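Long-range contact in glycerol dehydrogenase (Schizosaccharomyces pombe, PDB 1TA9), which probably catalyses the NAD(+)-dependent, zinc-requiring oxidation of glycerol to dihydroxyacetone when the yeast assimilates glycerol: residues G231-V243 against S302-H315. Numbering follows the deposited sequence.
Sequences GDALSTWVETESV and SGLGFENGGLAAAH. With K (potassium ion), chain J; ZN (zinc ion), chain I.
In the zinc site of this iron-containing alcohol dehydrogenase family member, Asp232 OD2 and His315 NE2 each lie 2.2 Å from the zinc ion, with His333 a further ligand. Away from the zinc, His315 ND1 donates to the syn lone pair of Glu239 OE2 (2.5 Å) in a bent bond, OE2 tilted off the ring plane though carboxylate and ring are nearly coplanar at 14°, which would fix the ring's rotation. Glu239 OE1 takes Ala312 N at 2.6 Å and His315 N at 3.1 Å from opposite faces of its plane, gripping the N-terminus of helix 313-322. Replacing Glu239 by alanine is likely to leave both amides and ND1 without this acceptor and the imidazole freer to turn. With OG1 anti to its carbonyl carbon (chi1 -80°), Thr240 gives its proton to Gly305 O (2.8 Å) and accepts from Gly310 N, tying helix 289-307 and the Gly309-Gly310 loop to helix 223-245. Thr236 OG1 lies 2.5 Å from Ser302 OG and binds potassium alongside Asp182. The axes of 231-243 and 302-307 approach to 8.9 Å at 27°; helix 258-284 packs on Ala233 and Ser302, helix 333-347 on Ser235, and strand 198-203 meets Leu311 and His315 through Tyr201.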
ATOM      1  N   GLY B 231       0.007 -32.499   5.806  1.00 10.42           N
ATOM      2  CA  GLY B 231       0.025 -32.204   7.226  1.00 11.00           C
ATOM      3  C   GLY B 231       1.445 -32.191   7.754  1.00 11.24           C
ATOM      4  O   GLY B 231       1.816 -31.342   8.569  1.00 11.29           O
ATOM      5  N   ASP B 232       2.251 -33.134   7.284  1.00 11.34           N
ATOM      6  CA  ASP B 232       3.637 -33.212   7.714  1.00 11.98           C
ATOM      7  C   ASP B 232       4.397 -32.022   7.123  1.00 11.97           C
ATOM      8  O   ASP B 232       5.183 -31.373   7.809  1.00 12.26           O
ATOM      9  CB  ASP B 232       4.266 -34.525   7.237  1.00 12.42           C
ATOM     10  CG  ASP B 232       5.493 -34.909   8.044  1.00 13.41           C
ATOM     11  OD1 ASP B 232       6.261 -35.789   7.599  1.00 13.40           O
ATOM     12  OD2 ASP B 232       5.679 -34.335   9.135  1.00 13.76           O
ATOM     13  N   ALA B 233       4.144 -31.726   5.851  1.00 11.70           N
ATOM     14  CA  ALA B 233       4.826 -30.620   5.184  1.00 11.92           C
ATOM     15  C   ALA B 233       4.498 -29.263   5.824  1.00 12.11           C
ATOM     16  O   ALA B 233       5.349 -28.368   5.875  1.00 12.20           O
ATOM     17  CB  ALA B 233       4.466 -30.609   3.697  1.00 11.61           C
ATOM     18  N   LEU B 234       3.274 -29.111   6.314  1.00 12.04           N
ATOM     19  CA  LEU B 234       2.871 -27.860   6.956  1.00 12.48           C
ATOM     20  C   LEU B 234       3.676 -27.518   8.210  1.00 12.44           C
ATOM     21  O   LEU B 234       3.853 -26.344   8.532  1.00 12.64           O
ATOM     22  CB  LEU B 234       1.383 -27.899   7.318  1.00 12.75           C
ATOM     23  CG  LEU B 234       0.401 -27.576   6.190  1.00 13.28           C
ATOM     24  CD1 LEU B 234      -1.023 -27.857   6.658  1.00 13.20           C
ATOM     25  CD2 LEU B 234       0.561 -26.120   5.777  1.00 13.52           C
ATOM     26  N   SER B 235       4.164 -28.524   8.924  1.00 12.27           N
ATOM     27  CA  SER B 235       4.924 -28.246  10.136  1.00 12.35           C
ATOM     28  C   SER B 235       6.369 -27.828   9.864  1.00 12.22           C
ATOM     29  O   SER B 235       7.008 -27.205  10.711  1.00 11.78           O
ATOM     30  CB  SER B 235       4.920 -29.463  11.063  1.00 12.59           C
ATOM     31  OG  SER B 235       5.731 -30.501  10.556  1.00 13.90           O
ATOM     32  N   THR B 236       6.873 -28.153   8.678  1.00 12.05           N
ATOM     33  CA  THR B 236       8.249 -27.828   8.324  1.00 12.02           C
ATOM     34  C   THR B 236       8.633 -26.365   8.527  1.00 11.90           C
ATOM     35  O   THR B 236       9.588 -26.071   9.246  1.00 11.84           O
ATOM     36  CB  THR B 236       8.558 -28.209   6.864  1.00 12.19           C
ATOM     37  OG1 THR B 236       8.360 -29.616   6.689  1.00 12.93           O
ATOM     38  CG2 THR B 236      10.000 -27.862   6.516  1.00 12.59           C
ATOM     39  N   TRP B 237       7.904 -25.450   7.895  1.00 11.57           N
ATOM     40  CA  TRP B 237       8.223 -24.038   8.033  1.00 11.99           C
ATOM     41  C   TRP B 237       8.088 -23.589   9.485  1.00 11.78           C
ATOM     42  O   TRP B 237       8.945 -22.870   9.999  1.00 11.73           O
ATOM     43  CB  TRP B 237       7.311 -23.185   7.144  1.00 12.31           C
ATOM     44  CG  TRP B 237       7.608 -21.716   7.222  1.00 13.01           C
ATOM     45  CD1 TRP B 237       8.639 -21.048   6.619  1.00 13.01           C
ATOM     46  CD2 TRP B 237       6.878 -20.737   7.967  1.00 13.41           C
ATOM     47  NE1 TRP B 237       8.592 -19.713   6.945  1.00 13.35           N
ATOM     48  CE2 TRP B 237       7.521 -19.494   7.770  1.00 13.61           C
ATOM     49  CE3 TRP B 237       5.740 -20.789   8.784  1.00 13.92           C
ATOM     50  CZ2 TRP B 237       7.062 -18.311   8.361  1.00 14.19           C
ATOM     51  CZ3 TRP B 237       5.284 -19.608   9.375  1.00 14.51           C
ATOM     52  CH2 TRP B 237       5.947 -18.387   9.158  1.00 14.38           C
ATOM     53  N   VAL B 238       7.018 -24.015  10.149  1.00 11.96           N
ATOM     54  CA  VAL B 238       6.804 -23.627  11.537  1.00 11.97           C
ATOM     55  C   VAL B 238       7.940 -24.083  12.444  1.00 12.26           C
ATOM     56  O   VAL B 238       8.505 -23.285  13.191  1.00 12.02           O
ATOM     57  CB  VAL B 238       5.480 -24.198  12.097  1.00 12.27           C
ATOM     58  CG1 VAL B 238       5.409 -23.948  13.603  1.00 12.11           C
ATOM     59  CG2 VAL B 238       4.288 -23.545  11.393  1.00 11.92           C
ATOM     60  N   GLU B 239       8.286 -25.366  12.376  1.00 12.13           N
ATOM     61  CA  GLU B 239       9.342 -25.886  13.236  1.00 12.65           C
ATOM     62  C   GLU B 239      10.720 -25.343  12.887  1.00 12.53           C
ATOM     63  O   GLU B 239      11.449 -24.892  13.773  1.00 12.63           O
ATOM     64  CB  GLU B 239       9.345 -27.421  13.214  1.00 13.01           C
ATOM     65  CG  GLU B 239       8.050 -28.024  13.748  1.00 14.01           C
ATOM     66  CD  GLU B 239       8.113 -29.533  13.912  1.00 14.77           C
ATOM     67  OE1 GLU B 239       8.598 -30.007  14.964  1.00 14.92           O
ATOM     68  OE2 GLU B 239       7.681 -30.243  12.981  1.00 15.42           O
ATOM     69  N   THR B 240      11.078 -25.365  11.607  1.00 12.40           N
ATOM     70  CA  THR B 240      12.382 -24.856  11.199  1.00 12.31           C
ATOM     71  C   THR B 240      12.566 -23.383  11.551  1.00 12.43           C
ATOM     72  O   THR B 240      13.641 -22.981  12.005  1.00 12.24           O
ATOM     73  CB  THR B 240      12.623 -25.094   9.694  1.00 12.39           C
ATOM     74  OG1 THR B 240      13.034 -26.454   9.505  1.00 12.57           O
ATOM     75  CG2 THR B 240      13.708 -24.159   9.148  1.00 12.27           C
ATOM     76  N   GLU B 241      11.535 -22.567  11.357  1.00 12.54           N
ATOM     77  CA  GLU B 241      11.659 -21.153  11.716  1.00 12.86           C
ATOM     78  C   GLU B 241      11.926 -21.039  13.221  1.00 13.24           C
ATOM     79  O   GLU B 241      12.698 -20.193  13.658  1.00 13.10           O
ATOM     80  CB  GLU B 241      10.387 -20.383  11.351  1.00 12.86           C
ATOM     81  CG  GLU B 241      10.294 -20.008   9.879  1.00 12.95           C
ATOM     82  CD  GLU B 241      11.344 -18.982   9.478  1.00 13.01           C
ATOM     83  OE1 GLU B 241      12.144 -19.268   8.571  1.00 13.08           O
ATOM     84  OE2 GLU B 241      11.367 -17.884  10.070  1.00 13.28           O
ATOM     85  N   SER B 242      11.286 -21.903  14.003  1.00 13.64           N
ATOM     86  CA  SER B 242      11.452 -21.907  15.457  1.00 14.48           C
ATOM     87  C   SER B 242      12.873 -22.297  15.870  1.00 14.41           C
ATOM     88  O   SER B 242      13.431 -21.732  16.809  1.00 14.67           O
ATOM     89  CB  SER B 242      10.448 -22.875  16.098  1.00 15.29           C
ATOM     90  OG  SER B 242      10.636 -22.936  17.503  1.00 17.74           O
ATOM     91  N   VAL B 243      13.447 -23.276  15.177  1.00 14.15           N
ATOM     92  CA  VAL B 243      14.806 -23.726  15.470  1.00 14.17           C
ATOM     93  C   VAL B 243      15.807 -22.639  15.084  1.00 14.10           C
ATOM     94  O   VAL B 243      16.728 -22.321  15.842  1.00 13.82           O
ATOM     95  CB  VAL B 243      15.150 -25.019  14.683  1.00 14.14           C
ATOM     96  CG1 VAL B 243      16.632 -25.377  14.862  1.00 14.44           C
ATOM     97  CG2 VAL B 243      14.277 -26.157  15.158  1.00 14.14           C
ATOM     98  N   SER B 302       9.931 -30.349   1.967  1.00 11.45           N
ATOM     99  CA  SER B 302       9.723 -30.601   3.380  1.00 11.88           C
ATOM    100  C   SER B 302      10.917 -31.366   3.959  1.00 12.18           C
ATOM    101  O   SER B 302      11.368 -31.084   5.070  1.00 12.33           O
ATOM    102  CB  SER B 302       8.429 -31.381   3.585  1.00 12.04           C
ATOM    103  OG  SER B 302       8.100 -31.427   4.959  1.00 12.46           O
ATOM    104  N   GLY B 303      11.438 -32.315   3.186  1.00 12.26           N
ATOM    105  CA  GLY B 303      12.576 -33.102   3.630  1.00 12.20           C
ATOM    106  C   GLY B 303      13.828 -32.283   3.882  1.00 12.13           C
ATOM    107  O   GLY B 303      14.378 -32.310   4.980  1.00 12.00           O
ATOM    108  N   LEU B 304      14.287 -31.552   2.872  1.00 12.25           N
ATOM    109  CA  LEU B 304      15.484 -30.732   3.025  1.00 12.77           C
ATOM    110  C   LEU B 304      15.224 -29.566   3.971  1.00 13.03           C
ATOM    111  O   LEU B 304      16.123 -29.125   4.688  1.00 12.97           O
ATOM    112  CB  LEU B 304      15.935 -30.178   1.673  1.00 12.99           C
ATOM    113  CG  LEU B 304      16.424 -31.172   0.621  1.00 13.48           C
ATOM    114  CD1 LEU B 304      16.738 -30.415  -0.669  1.00 13.81           C
ATOM    115  CD2 LEU B 304      17.657 -31.898   1.141  1.00 13.71           C
ATOM    116  N   GLY B 305      13.988 -29.074   3.961  1.00 13.12           N
ATOM    117  CA  GLY B 305      13.609 -27.957   4.811  1.00 13.36           C
ATOM    118  C   GLY B 305      13.645 -28.269   6.293  1.00 13.84           C
ATOM    119  O   GLY B 305      14.017 -27.417   7.099  1.00 13.79           O
ATOM    120  N   PHE B 306      13.264 -29.485   6.669  1.00 14.39           N
ATOM    121  CA  PHE B 306      13.275 -29.849   8.079  1.00 15.09           C
ATOM    122  C   PHE B 306      14.652 -30.325   8.551  1.00 15.11           C
ATOM    123  O   PHE B 306      15.113 -29.924   9.616  1.00 15.24           O
ATOM    124  CB  PHE B 306      12.190 -30.908   8.368  1.00 15.39           C
ATOM    125  CG  PHE B 306      12.697 -32.324   8.440  1.00 16.17           C
ATOM    126  CD1 PHE B 306      13.398 -32.777   9.556  1.00 16.45           C
ATOM    127  CD2 PHE B 306      12.453 -33.214   7.398  1.00 16.48           C
ATOM    128  CE1 PHE B 306      13.847 -34.095   9.632  1.00 16.75           C
ATOM    129  CE2 PHE B 306      12.899 -34.534   7.467  1.00 16.85           C
ATOM    130  CZ  PHE B 306      13.598 -34.974   8.587  1.00 16.68           C
ATOM    131  N   GLU B 307      15.323 -31.152   7.758  1.00 15.49           N
ATOM    132  CA  GLU B 307      16.625 -31.663   8.173  1.00 15.74           C
ATOM    133  C   GLU B 307      17.705 -30.583   8.240  1.00 15.46           C
ATOM    134  O   GLU B 307      18.589 -30.630   9.104  1.00 15.23           O
ATOM    135  CB  GLU B 307      17.077 -32.805   7.253  1.00 17.00           C
ATOM    136  CG  GLU B 307      18.309 -33.542   7.771  1.00 18.82           C
ATOM    137  CD  GLU B 307      18.631 -34.813   6.997  1.00 20.12           C
ATOM    138  OE1 GLU B 307      19.570 -35.528   7.404  1.00 20.99           O
ATOM    139  OE2 GLU B 307      17.957 -35.104   5.985  1.00 21.23           O
ATOM    140  N   ASN B 308      17.636 -29.610   7.337  1.00 14.70           N
ATOM    141  CA  ASN B 308      18.613 -28.534   7.329  1.00 14.45           C
ATOM    142  C   ASN B 308      18.213 -27.420   8.269  1.00 14.43           C
ATOM    143  O   ASN B 308      18.998 -26.512   8.557  1.00 14.39           O
ATOM    144  CB  ASN B 308      18.814 -28.033   5.910  1.00 14.13           C
ATOM    145  CG  ASN B 308      19.631 -29.003   5.091  1.00 13.93           C
ATOM    146  OD1 ASN B 308      20.815 -29.211   5.370  1.00 13.37           O
ATOM    147  ND2 ASN B 308      19.004 -29.627   4.101  1.00 13.31           N
ATOM    148  N   GLY B 309      16.977 -27.511   8.745  1.00 14.46           N
ATOM    149  CA  GLY B 309      16.469 -26.563   9.714  1.00 14.57           C
ATOM    150  C   GLY B 309      16.403 -27.402  10.978  1.00 14.82           C
ATOM    151  O   GLY B 309      17.430 -27.684  11.599  1.00 14.85           O
ATOM    152  N   GLY B 310      15.200 -27.837  11.344  1.00 14.68           N
ATOM    153  CA  GLY B 310      15.069 -28.669  12.521  1.00 14.53           C
ATOM    154  C   GLY B 310      13.637 -28.907  12.949  1.00 14.41           C
ATOM    155  O   GLY B 310      12.715 -28.241  12.474  1.00 14.40           O
ATOM    156  N   LEU B 311      13.460 -29.875  13.842  1.00 14.34           N
ATOM    157  CA  LEU B 311      12.151 -30.198  14.384  1.00 14.12           C
ATOM    158  C   LEU B 311      12.032 -29.440  15.701  1.00 13.94           C
ATOM    159  O   LEU B 311      13.041 -29.092  16.321  1.00 14.04           O
ATOM    160  CB  LEU B 311      12.022 -31.706  14.639  1.00 14.17           C
ATOM    161  CG  LEU B 311      12.144 -32.630  13.424  1.00 14.28           C
ATOM    162  CD1 LEU B 311      11.929 -34.080  13.853  1.00 14.16           C
ATOM    163  CD2 LEU B 311      11.113 -32.221  12.371  1.00 14.27           C
ATOM    164  N   ALA B 312      10.804 -29.176  16.125  1.00 13.62           N
ATOM    165  CA  ALA B 312      10.590 -28.456  17.369  1.00 13.50           C
ATOM    166  C   ALA B 312       9.466 -29.086  18.189  1.00 13.63           C
ATOM    167  O   ALA B 312       9.476 -30.292  18.442  1.00 13.55           O
ATOM    168  CB  ALA B 312      10.285 -26.984  17.075  1.00 13.35           C
ATOM    169  N   ALA B 313       8.493 -28.276  18.599  1.00 13.46           N
ATOM    170  CA  ALA B 313       7.391 -28.783  19.408  1.00 13.58           C
ATOM    171  C   ALA B 313       6.416 -29.686  18.659  1.00 13.74           C
ATOM    172  O   ALA B 313       5.998 -30.716  19.187  1.00 13.79           O
ATOM    173  CB  ALA B 313       6.633 -27.624  20.041  1.00 13.50           C
ATOM    174  N   ALA B 314       6.053 -29.305  17.438  1.00 13.92           N
ATOM    175  CA  ALA B 314       5.093 -30.078  16.652  1.00 14.28           C
ATOM    176  C   ALA B 314       5.358 -31.583  16.657  1.00 14.61           C
ATOM    177  O   ALA B 314       4.494 -32.368  17.045  1.00 14.47           O
ATOM    178  CB  ALA B 314       5.053 -29.564  15.216  1.00 14.55           C
ATOM    179  N   HIS B 315       6.547 -31.989  16.232  1.00 14.74           N
ATOM    180  CA  HIS B 315       6.855 -33.416  16.202  1.00 15.16           C
ATOM    181  C   HIS B 315       7.003 -34.040  17.581  1.00 15.23           C
ATOM    182  O   HIS B 315       6.672 -35.208  17.776  1.00 15.15           O
ATOM    183  CB  HIS B 315       8.096 -33.674  15.349  1.00 15.16           C
ATOM    184  CG  HIS B 315       7.783 -33.797  13.891  1.00 15.69           C
ATOM    185  ND1 HIS B 315       7.330 -32.735  13.139  1.00 15.62           N
ATOM    186  CD2 HIS B 315       7.764 -34.875  13.074  1.00 15.58           C
ATOM    187  CE1 HIS B 315       7.040 -33.154  11.920  1.00 15.94           C
ATOM    188  NE2 HIS B 315       7.294 -34.448  11.856  1.00 15.98           N
TER
HETATM  189  K     K J1504       7.827 -31.901   8.627  1.00 17.21           K
HETATM  190 ZN    ZN I1501       7.115 -35.740  10.089  1.00 34.17          ZN
HETATM  191  O   HOH W   1      10.996 -28.565  10.281  1.00 10.81           O
HETATM  192  O   HOH W   2       9.004 -30.354  10.323  1.00 15.02           O